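Local coordinates for protein metallophosphoesterase (Clostridium thermocellum, PDB 4J6O) that probably removes phosphate groups from RNA ends as the manganese-dependent 2',3' phosphatase component of a bacterial RNA repair system, at residues I17-C23 with I223-V228; F62-D68 with C91-D97; V80-K85 with E132-F136; H155-K159 with F173-E178. All coordinates share one frame; numbering follows the deposited sequence. Where two conformers were deposited one is given.

Contact 1: I17-C23 with I223-V228; sequences IGDIHGC and IDTGCV. With MN (manganese (II) ion), chain J.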
# COMPACT_ATOMS: atom_id res chain seq x y z
N ILE A 17 -6.69 -0.39 -2.45
CA ILE A 17 -6.78 0.54 -1.30
C ILE A 17 -5.39 1.20 -1.12
O ILE A 17 -4.35 0.52 -1.14
CB ILE A 17 -7.17 -0.21 -0.02
CG1 ILE A 17 -8.64 -0.69 -0.16
CG2 ILE A 17 -7.13 0.72 1.20
CD1 ILE A 17 -9.18 -1.50 0.96
N GLY A 18 -5.39 2.52 -0.91
CA GLY A 18 -4.15 3.28 -0.76
C GLY A 18 -3.58 3.21 0.65
O GLY A 18 -3.93 2.37 1.46
N ASP A 19 -2.60 4.09 0.91
CA ASP A 19 -1.82 3.98 2.15
C ASP A 19 -2.69 4.07 3.40
O ASP A 19 -3.42 5.05 3.61
CB ASP A 19 -0.84 5.15 2.22
CG ASP A 19 0.03 5.28 1.02
OD1 ASP A 19 -0.40 5.20 -0.17
OD2 ASP A 19 1.25 5.57 1.28
N ILE A 20 -2.51 3.07 4.25
CA ILE A 20 -3.26 2.96 5.46
C ILE A 20 -2.57 3.57 6.68
O ILE A 20 -3.24 4.22 7.48
CB ILE A 20 -3.63 1.49 5.71
CG1 ILE A 20 -4.54 0.99 4.54
CG2 ILE A 20 -4.30 1.31 7.06
CD1 ILE A 20 -4.56 -0.56 4.41
N HIS A 21 -1.22 3.37 6.76
CA HIS A 21 -0.43 4.01 7.82
C HIS A 21 -1.17 3.91 9.18
O HIS A 21 -1.38 4.91 9.88
CB HIS A 21 -0.15 5.47 7.47
CG HIS A 21 0.89 5.62 6.41
ND1 HIS A 21 2.15 5.07 6.53
CD2 HIS A 21 0.88 6.28 5.23
CE1 HIS A 21 2.85 5.33 5.45
NE2 HIS A 21 2.11 6.08 4.65
N GLY A 22 -1.55 2.69 9.54
CA GLY A 22 -2.04 2.42 10.88
C GLY A 22 -3.47 2.84 11.15
O GLY A 22 -3.91 2.78 12.28
N CYS A 23 -4.17 3.29 10.11
CA CYS A 23 -5.53 3.79 10.32
C CYS A 23 -6.57 2.63 10.27
O CYS A 23 -7.35 2.55 9.33
CB CYS A 23 -5.86 4.83 9.30
SG CYS A 23 -4.87 6.37 9.60
N ILE A 223 -4.08 6.94 -5.76
CA ILE A 223 -5.20 6.95 -4.81
C ILE A 223 -4.79 7.13 -3.33
O ILE A 223 -5.57 6.85 -2.41
CB ILE A 223 -6.06 5.66 -4.94
CG1 ILE A 223 -5.27 4.41 -4.59
CG2 ILE A 223 -6.68 5.57 -6.36
CD1 ILE A 223 -6.21 3.16 -4.45
N ASP A 224 -3.56 7.61 -3.10
CA ASP A 224 -3.20 7.97 -1.72
C ASP A 224 -3.73 9.34 -1.36
O ASP A 224 -3.08 10.34 -1.68
CB ASP A 224 -1.67 7.95 -1.55
CG ASP A 224 -1.24 8.28 -0.12
OD1 ASP A 224 -2.14 8.45 0.71
OD2 ASP A 224 -0.00 8.33 0.15
N THR A 225 -4.88 9.37 -0.69
CA THR A 225 -5.57 10.61 -0.33
C THR A 225 -5.27 10.97 1.11
O THR A 225 -6.01 11.72 1.72
CB THR A 225 -7.07 10.47 -0.62
OG1 THR A 225 -7.54 9.18 -0.19
CG2 THR A 225 -7.25 10.59 -2.13
N GLY A 226 -4.14 10.47 1.62
CA GLY A 226 -3.58 10.92 2.89
C GLY A 226 -4.45 10.74 4.11
O GLY A 226 -4.58 11.63 4.96
N CYS A 227 -4.99 9.52 4.25
CA CYS A 227 -5.86 9.22 5.39
C CYS A 227 -5.22 9.61 6.72
O CYS A 227 -5.83 10.29 7.55
CB CYS A 227 -6.16 7.73 5.36
SG CYS A 227 -7.36 7.29 6.64
N VAL A 228 -3.99 9.17 6.94
CA VAL A 228 -3.42 9.43 8.24
C VAL A 228 -3.13 10.89 8.58
O VAL A 228 -3.05 11.25 9.76
CB VAL A 228 -2.13 8.55 8.41
CG1 VAL A 228 -0.95 9.14 7.57
CG2 VAL A 228 -1.73 8.42 9.89
MN MN J . 2.79 6.48 2.49
O HOH W 1 -2.65 7.26 5.29
O HOH W 2 -4.30 7.16 2.10
O HOH W 3 1.46 8.37 2.43
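Asp19 and His21 of the Gly-Asp-x-His-Gly motif, a signature of calcineurin-like phosphoesterases, meet Asp224 and Val228 of a distant loop beside the manganese ion. Asp19 binds the metal through OD2 at 2.2 Å, His21 binds it through NE2, and Asp65 supplies another ligand. The carboxylates of Asp19 and Asp224 lie stacked, their planes 16° apart, with Asp19 OD1 3.2 Å from Asp224 OD2. Two acceptors so close would be expected to repel. The metal bound to Asp19 OD2 and the water bound to Asp224 OD2 probably offset this; that water, 2.7 Å from Asp224 OD2 and donating to it, is itself a manganese ligand. Asp224 thus sits in the second shell and probably helps to orient a metal-bound water without touching the ion. Its CG stands anti to the backbone N (chi1 -178°), which carries the carboxylate across to Asp19, and OD1 closes an Asx turn by accepting the N-H of Gly226 from above the carboxylate plane. Two more waters bridge the segments: both donate to the carbonyl O of Asp19, one also donating to Asp224 OD1 and accepting from Cys227 N, the other accepting from Val228 N. At the far end the contact becomes apolar. The His21 ring is steered by a bond from ND1 to the carbonyl O of Val67, while the side chain of Val228 crosses that of His21 at about a right angle, CG1 resting 3.8 Å from His21 CB. Cys23 starts the helix that follows as its N-cap residue, and its SG packs 3.6 Å from Val228 CA.

Contact 2: F62-D68 with C91-D97; sequences FLGDLVD and CVPGNHD. With MN (manganese (II) ion), chain J.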
# COMPACT_ATOMS: atom_id res chain seq x y z
N PHE A 62 -3.92 -4.28 -1.71
CA PHE A 62 -3.39 -3.20 -0.86
C PHE A 62 -2.15 -2.67 -1.52
O PHE A 62 -1.31 -3.46 -1.97
CB PHE A 62 -3.03 -3.73 0.53
CG PHE A 62 -4.23 -4.09 1.40
CD1 PHE A 62 -4.98 -3.11 2.04
CD2 PHE A 62 -4.62 -5.43 1.57
CE1 PHE A 62 -6.09 -3.46 2.83
CE2 PHE A 62 -5.75 -5.77 2.37
CZ PHE A 62 -6.47 -4.78 3.00
N LEU A 63 -2.01 -1.34 -1.51
CA LEU A 63 -0.89 -0.66 -2.18
C LEU A 63 0.29 -0.45 -1.25
O LEU A 63 1.33 0.14 -1.64
CB LEU A 63 -1.34 0.63 -2.81
CG LEU A 63 -2.38 0.50 -3.91
CD1 LEU A 63 -2.66 1.89 -4.49
CD2 LEU A 63 -1.83 -0.41 -5.00
N GLY A 64 0.16 -0.99 -0.06
CA GLY A 64 1.23 -0.97 0.92
C GLY A 64 1.25 0.28 1.77
O GLY A 64 0.27 1.06 1.81
N ASP A 65 2.36 0.52 2.45
CA ASP A 65 2.49 1.57 3.50
C ASP A 65 1.41 1.33 4.55
O ASP A 65 0.58 2.20 4.87
CB ASP A 65 2.44 2.97 2.92
CG ASP A 65 3.87 3.54 2.65
OD1 ASP A 65 4.81 2.73 2.72
OD2 ASP A 65 4.03 4.73 2.36
N LEU A 66 1.39 0.10 5.06
CA LEU A 66 0.48 -0.34 6.16
C LEU A 66 0.90 0.22 7.50
O LEU A 66 0.05 0.45 8.37
CB LEU A 66 0.51 -1.89 6.24
CG LEU A 66 0.26 -2.63 4.95
CD1 LEU A 66 0.34 -4.15 5.31
CD2 LEU A 66 -1.10 -2.28 4.35
N VAL A 67 2.22 0.46 7.65
CA VAL A 67 2.77 0.81 8.95
C VAL A 67 3.18 2.26 9.03
O VAL A 67 3.12 2.97 8.04
CB VAL A 67 3.98 -0.12 9.26
CG1 VAL A 67 3.57 -1.62 9.16
CG2 VAL A 67 5.12 0.13 8.28
N ASP A 68 3.51 2.71 10.25
CA ASP A 68 3.97 4.07 10.57
C ASP A 68 2.85 5.07 10.74
O ASP A 68 1.80 4.94 10.10
CB ASP A 68 4.99 4.58 9.54
CG ASP A 68 6.33 3.82 9.62
OD1 ASP A 68 6.46 2.88 10.44
OD2 ASP A 68 7.22 4.15 8.82
N CYS A 91 -1.05 -7.87 -1.48
CA CYS A 91 -0.43 -6.64 -0.99
C CYS A 91 0.90 -6.44 -1.70
O CYS A 91 1.67 -7.42 -1.94
CB CYS A 91 -0.18 -6.78 0.52
SG CYS A 91 0.35 -5.24 1.37
N VAL A 92 1.17 -5.20 -2.08
CA VAL A 92 2.48 -4.84 -2.62
C VAL A 92 3.09 -3.94 -1.57
O VAL A 92 2.42 -3.35 -0.72
CB VAL A 92 2.40 -4.15 -4.03
CG1 VAL A 92 1.80 -5.14 -5.02
CG2 VAL A 92 1.55 -2.88 -3.99
N PRO A 93 4.40 -3.90 -1.55
CA PRO A 93 5.06 -3.20 -0.47
C PRO A 93 5.21 -1.70 -0.70
O PRO A 93 5.48 -1.25 -1.79
CB PRO A 93 6.45 -3.88 -0.45
CG PRO A 93 6.72 -4.13 -1.91
CD PRO A 93 5.34 -4.61 -2.43
N GLY A 94 5.07 -0.94 0.41
CA GLY A 94 5.43 0.47 0.39
C GLY A 94 6.83 0.65 0.98
O GLY A 94 7.37 -0.28 1.64
N ASN A 95 7.39 1.84 0.80
CA ASN A 95 8.70 2.15 1.33
C ASN A 95 8.76 1.98 2.86
O ASN A 95 9.79 1.55 3.44
CB ASN A 95 9.14 3.57 0.87
CG ASN A 95 8.05 4.69 1.08
OD1 ASN A 95 6.80 4.55 0.86
ND2 ASN A 95 8.56 5.85 1.48
N HIS A 96 7.68 2.37 3.54
CA HIS A 96 7.69 2.28 4.98
C HIS A 96 7.71 0.84 5.43
O HIS A 96 8.32 0.54 6.48
CB HIS A 96 6.43 3.00 5.57
CG HIS A 96 6.50 4.50 5.45
ND1 HIS A 96 6.72 5.32 6.53
CD2 HIS A 96 6.37 5.31 4.36
CE1 HIS A 96 6.75 6.57 6.12
NE2 HIS A 96 6.55 6.60 4.81
N ASP A 97 7.02 -0.02 4.71
CA ASP A 97 6.96 -1.44 5.09
C ASP A 97 8.36 -2.08 5.00
O ASP A 97 8.79 -2.80 5.93
CB ASP A 97 6.00 -2.21 4.17
CG ASP A 97 4.58 -1.54 4.10
OD1 ASP A 97 4.06 -1.10 5.13
OD2 ASP A 97 4.05 -1.49 2.99
MN MN J . 2.79 6.48 2.49
O HOH W 4 9.45 2.77 8.22
O HOH W 3 1.46 8.37 2.43
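The carboxylate of Asp97 collects backbone N-H groups from both segments. OD2 accepts from Asp65 N at 2.7 Å and from Gly94 N at 2.8 Å, the two donors arriving from the same face of the carboxylate plane, whereas OD1 offers its syn lone pair to Leu66 N and receives a weak, long bond from Val67 N. The turn that presents Asp65 to the manganese is therefore held by a residue that does not bind the metal. Asp97 is the third residue of helix 95-104 and accepts the N-H of the N-cap residue, Gly94. This joins two signatures of the calcineurin-like family, Gly-Asp-x-x-Asp at 64-68 and Gly-Asn-His-Asp at 94-97, just beyond parallel strands that end in a bridge between Phe62 and Cys91, where Val92 N donates to Phe62 O at 3.0 Å. Asp65 splits its work: OD2 binds the metal at 2.2 Å, and OD1 takes the N-H of His96 in the first turn of the helix. The His96 ring stands nearly perpendicular to both carboxylates flanking it. Its ND1 donates to Asp68 OD2 at 2.6 Å, a nearly straight bond (164°) with the acceptor in the ring plane, while Asp68 OD1 is paired with Thr118. With ND1 fixed in this way, His96 NE2 is hydrogen-bonded to a bound citrate, probably from the crystallisation liquor.

Contact 3: V80-K85 with E132-F136; sequences VMGMVK and EVKAF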
# COMPACT_ATOMS: atom_id res chain seq x y z
N VAL A 80 -4.58 -7.24 7.56
CA VAL A 80 -4.08 -7.43 6.21
C VAL A 80 -3.38 -8.79 5.99
O VAL A 80 -3.61 -9.48 4.98
CB VAL A 80 -3.11 -6.28 5.82
CG1 VAL A 80 -2.52 -6.55 4.46
CG2 VAL A 80 -3.88 -4.99 5.83
N MET A 81 -2.59 -9.19 6.98
CA MET A 81 -1.94 -10.50 6.89
C MET A 81 -2.93 -11.68 6.81
O MET A 81 -2.74 -12.62 6.03
CB MET A 81 -1.00 -10.67 8.07
CG MET A 81 0.18 -9.77 7.89
SD MET A 81 1.41 -10.17 9.09
CE MET A 81 0.74 -9.24 10.36
N GLY A 82 -4.00 -11.60 7.61
CA GLY A 82 -5.07 -12.58 7.51
C GLY A 82 -5.78 -12.61 6.16
O GLY A 82 -6.24 -13.65 5.71
N MET A 83 -5.93 -11.45 5.54
CA MET A 83 -6.59 -11.35 4.26
C MET A 83 -5.75 -11.96 3.18
O MET A 83 -6.27 -12.61 2.28
CB MET A 83 -6.92 -9.88 3.96
CG MET A 83 -8.00 -9.36 4.90
SD MET A 83 -8.42 -7.62 4.61
CE MET A 83 -9.20 -7.73 3.08
N VAL A 84 -4.45 -11.72 3.26
CA VAL A 84 -3.56 -12.26 2.24
C VAL A 84 -3.58 -13.77 2.45
O VAL A 84 -3.62 -14.53 1.50
CB VAL A 84 -2.15 -11.68 2.38
CG1 VAL A 84 -1.17 -12.40 1.48
CG2 VAL A 84 -2.17 -10.17 1.99
N LYS A 85 -3.60 -14.21 3.70
CA LYS A 85 -3.53 -15.67 3.96
C LYS A 85 -4.81 -16.45 3.58
O LYS A 85 -4.74 -17.60 3.14
CB LYS A 85 -3.14 -15.86 5.44
CG LYS A 85 -2.91 -17.28 5.87
CD LYS A 85 -1.90 -17.29 7.02
CE LYS A 85 -2.57 -17.72 8.32
NZ LYS A 85 -1.61 -18.38 9.28
N GLU A 132 6.12 -13.24 12.31
CA GLU A 132 5.10 -13.34 11.26
C GLU A 132 5.10 -12.09 10.36
O GLU A 132 4.88 -12.18 9.15
CB GLU A 132 3.73 -13.56 11.89
CG GLU A 132 2.88 -14.51 11.11
CD GLU A 132 1.43 -14.44 11.52
OE1 GLU A 132 1.15 -13.88 12.60
OE2 GLU A 132 0.59 -14.95 10.75
N VAL A 133 5.35 -10.93 10.97
CA VAL A 133 5.33 -9.65 10.24
C VAL A 133 6.53 -9.61 9.29
O VAL A 133 6.42 -9.22 8.14
CB VAL A 133 5.33 -8.45 11.22
CG1 VAL A 133 5.65 -7.14 10.51
CG2 VAL A 133 3.97 -8.35 11.98
N LYS A 134 7.67 -10.06 9.79
CA LYS A 134 8.90 -10.11 8.99
C LYS A 134 8.75 -11.02 7.80
O LYS A 134 9.12 -10.66 6.68
CB LYS A 134 10.08 -10.58 9.86
CG LYS A 134 10.42 -9.57 10.97
CD LYS A 134 11.54 -10.09 11.92
CE LYS A 134 12.92 -10.09 11.29
NZ LYS A 134 13.91 -10.78 12.21
N ALA A 135 8.16 -12.18 8.03
CA ALA A 135 7.95 -13.14 6.96
C ALA A 135 6.97 -12.58 5.94
O ALA A 135 7.15 -12.72 4.73
CB ALA A 135 7.44 -14.45 7.52
N PHE A 136 5.93 -11.91 6.44
CA PHE A 136 4.96 -11.31 5.56
C PHE A 136 5.56 -10.24 4.67
O PHE A 136 5.30 -10.20 3.48
CB PHE A 136 3.83 -10.70 6.37
CG PHE A 136 2.87 -9.92 5.55
CD1 PHE A 136 2.01 -10.58 4.69
CD2 PHE A 136 2.76 -8.53 5.69
CE1 PHE A 136 1.09 -9.89 3.95
CE2 PHE A 136 1.84 -7.84 4.94
CZ PHE A 136 1.02 -8.50 4.06
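Met81 lies over the ring of Phe136, joining helix 73-86, the connecting helix of a beta-alpha-beta crossover between parallel strands 59-62 and 89-91, to helix 127-138. The touching atom is CG, 3.6 Å from the ring centroid and only 13° off the normal, a CH-pi contact over the middle of the face. The sulfur sits farther out and obliquely, SD being 4.4 Å from the centroid, in a Met-aromatic contact. Beyond it the chain bends at chi3, bringing CE to 3.7 Å from Val133 CG2, one helical turn before Phe136. Phe136 reaches the other helix because its CG is anti to the backbone N (chi1 173°), sending the ring toward helix 73-86. Two valines also meet the ring: Val84 CG2 lies at its edge, near its plane, 3.8 Å from CE1, and Val80 CG1 approaches obliquely, 4.1 Å from CZ. The helix segments approach to 11.4 Å between axes and cross at 55°, a separation bridged by Met81 and Phe136. Farther inward, Val80 also rests on Phe62 and Leu66, and Phe136 touches Cys91 of strand 89-91, which ties the pair to the five-stranded sheet. At the outer rim the charges are only loosely matched. Glu132 OE2 is hydrogen-bonded to the hydroxyl of Ser47, and Lys85 NZ remains 4.3 Å from Glu132 OE2, beyond salt-bridge range.

Contact 4: H155-K159 with F173-E178; sequences HAGMK and FALYGE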
# COMPACT_ATOMS: atom_id res chain seq x y z
N HIS A 155 3.21 0.39 -5.42
CA HIS A 155 3.10 1.51 -4.46
C HIS A 155 3.41 2.86 -5.11
O HIS A 155 2.55 3.77 -5.07
CB HIS A 155 4.02 1.28 -3.26
CG HIS A 155 3.98 2.38 -2.29
ND1 HIS A 155 2.89 2.58 -1.46
CD2 HIS A 155 4.85 3.37 -2.03
CE1 HIS A 155 3.10 3.66 -0.73
NE2 HIS A 155 4.29 4.15 -1.04
N ALA A 156 4.60 3.01 -5.66
CA ALA A 156 4.98 4.30 -6.24
C ALA A 156 4.64 4.42 -7.70
O ALA A 156 4.92 5.44 -8.32
CB ALA A 156 6.50 4.59 -6.01
N GLY A 157 4.01 3.41 -8.28
CA GLY A 157 3.76 3.37 -9.72
C GLY A 157 4.69 2.41 -10.45
O GLY A 157 5.53 1.77 -9.83
N MET A 158 4.47 2.25 -11.73
CA MET A 158 5.33 1.39 -12.53
C MET A 158 5.27 1.87 -13.99
O MET A 158 4.26 1.67 -14.69
CB MET A 158 4.93 -0.09 -12.39
CG MET A 158 6.00 -1.07 -12.95
SD MET A 158 7.59 -0.83 -12.20
CE MET A 158 7.26 -1.31 -10.49
N LYS A 159 6.35 2.51 -14.45
CA LYS A 159 6.38 2.95 -15.84
C LYS A 159 6.38 1.75 -16.80
O LYS A 159 6.73 0.64 -16.39
CB LYS A 159 7.58 3.87 -16.08
CG LYS A 159 8.89 3.24 -15.81
CD LYS A 159 9.98 4.24 -16.32
CE LYS A 159 11.37 3.93 -15.86
NZ LYS A 159 12.36 4.89 -16.47
N PHE A 173 11.89 1.00 -8.10
CA PHE A 173 10.88 1.90 -8.68
C PHE A 173 9.53 1.75 -7.95
O PHE A 173 8.93 2.75 -7.57
CB PHE A 173 10.71 1.65 -10.18
CG PHE A 173 9.93 2.74 -10.88
CD1 PHE A 173 8.54 2.77 -10.80
CD2 PHE A 173 10.57 3.76 -11.55
CE1 PHE A 173 7.83 3.79 -11.40
CE2 PHE A 173 9.85 4.80 -12.13
CZ PHE A 173 8.47 4.81 -12.08
N ALA A 174 9.17 0.51 -7.69
CA ALA A 174 7.88 0.26 -7.00
C ALA A 174 7.83 0.93 -5.63
O ALA A 174 6.80 1.36 -5.13
CB ALA A 174 7.65 -1.25 -6.84
N LEU A 175 8.97 0.96 -4.96
CA LEU A 175 9.01 1.46 -3.62
C LEU A 175 9.12 2.98 -3.53
O LEU A 175 8.53 3.60 -2.65
CB LEU A 175 10.18 0.85 -2.86
CG LEU A 175 10.15 -0.66 -2.63
CD1 LEU A 175 11.43 -1.15 -2.00
CD2 LEU A 175 8.99 -1.01 -1.69
N TYR A 176 9.92 3.57 -4.42
CA TYR A 176 10.46 4.94 -4.32
C TYR A 176 10.23 5.77 -5.61
O TYR A 176 10.51 6.97 -5.61
CB TYR A 176 12.02 4.90 -4.09
CG TYR A 176 12.50 4.02 -2.95
CD1 TYR A 176 12.15 4.31 -1.62
CD2 TYR A 176 13.28 2.91 -3.17
CE1 TYR A 176 12.57 3.49 -0.56
CE2 TYR A 176 13.70 2.09 -2.14
CZ TYR A 176 13.35 2.38 -0.84
OH TYR A 176 13.79 1.52 0.17
N GLY A 177 9.90 5.11 -6.72
CA GLY A 177 9.92 5.76 -8.01
C GLY A 177 11.38 6.03 -8.40
O GLY A 177 12.30 5.37 -7.88
N GLU A 178 11.57 7.01 -9.28
CA GLU A 178 12.94 7.44 -9.63
C GLU A 178 13.11 8.94 -9.69
O GLU A 178 12.16 9.72 -9.63
CB GLU A 178 13.43 6.79 -10.93
CG GLU A 178 12.78 7.32 -12.18
CD GLU A 178 13.03 6.44 -13.41
OE1 GLU A 178 12.65 6.85 -14.52
OE2 GLU A 178 13.63 5.35 -13.24
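The loop His155-Lys159, which leaves strand 151-154 of the six-stranded sheet in this calcineurin-like fold, runs along the C-terminal end of helix 168-176, with Ala156 set against its last turn. Ala156 N donates to the carbonyl O of Ala174 at 2.8 Å, and Ala156 CB presses on the same turn, 3.4 Å from Phe173 O. That Phe173 oxygen also accepts from the N of Gly177, where a positive phi ends the helix. Next to this backbone contact the Phe173 ring is wedged into the loop. Lys159 CG lies over one face, Gly177 CA over the middle of the opposite one, and Gly157 O meets the edge near the ring plane, 3.3 Å from CD1. This carbonyl oxygen is buried and finds no hydrogen-bond partner in the model. Met158 starts away from the helix but folds back through bends at chi2 and chi3, so that SD lies obliquely beside the ring, 4.0 Å from Phe173 CD1, and CE reaches Ala174 CB at 3.7 Å. Trp194, edge-to-face with Phe173, extends the aromatic packing. At the other end of the loop His155 lies beside the manganese site, touching Asp19 and Asp65: ND1 is bonded to Leu63 O and NE2 to the bound citrate, while Leu175 O lies at the edge of the His155 ring, nearest CD2. Lys159, extended beyond CG, passes across the Phe173 ring at about a right angle and ends in a salt bridge, its NZ 2.8 Å from Glu178 OE1 on the syn side of the carboxylate.

Contacts 2, 3 and 4 are all nested within the long loop closed by contact 1. Contacts 2 and 3 interleave along the chain, and contact 4 follows both. Contacts 1 and 2, with centres 10 Å apart, share the manganese ion and a water at the ends of neighbouring strands 14-17, 59-62 and 89-91. Contact 4, about 12 Å from contact 2 between centres, approaches from the six-stranded sheet, so the metal lies where the two sheets meet. Contact 3, also about 12 Å from contact 2, packs on Phe62 of the five-stranded sheet and on Leu66 of the loop after it. Contacts 3 and 4 do not touch, their centres being about 22 Å apart.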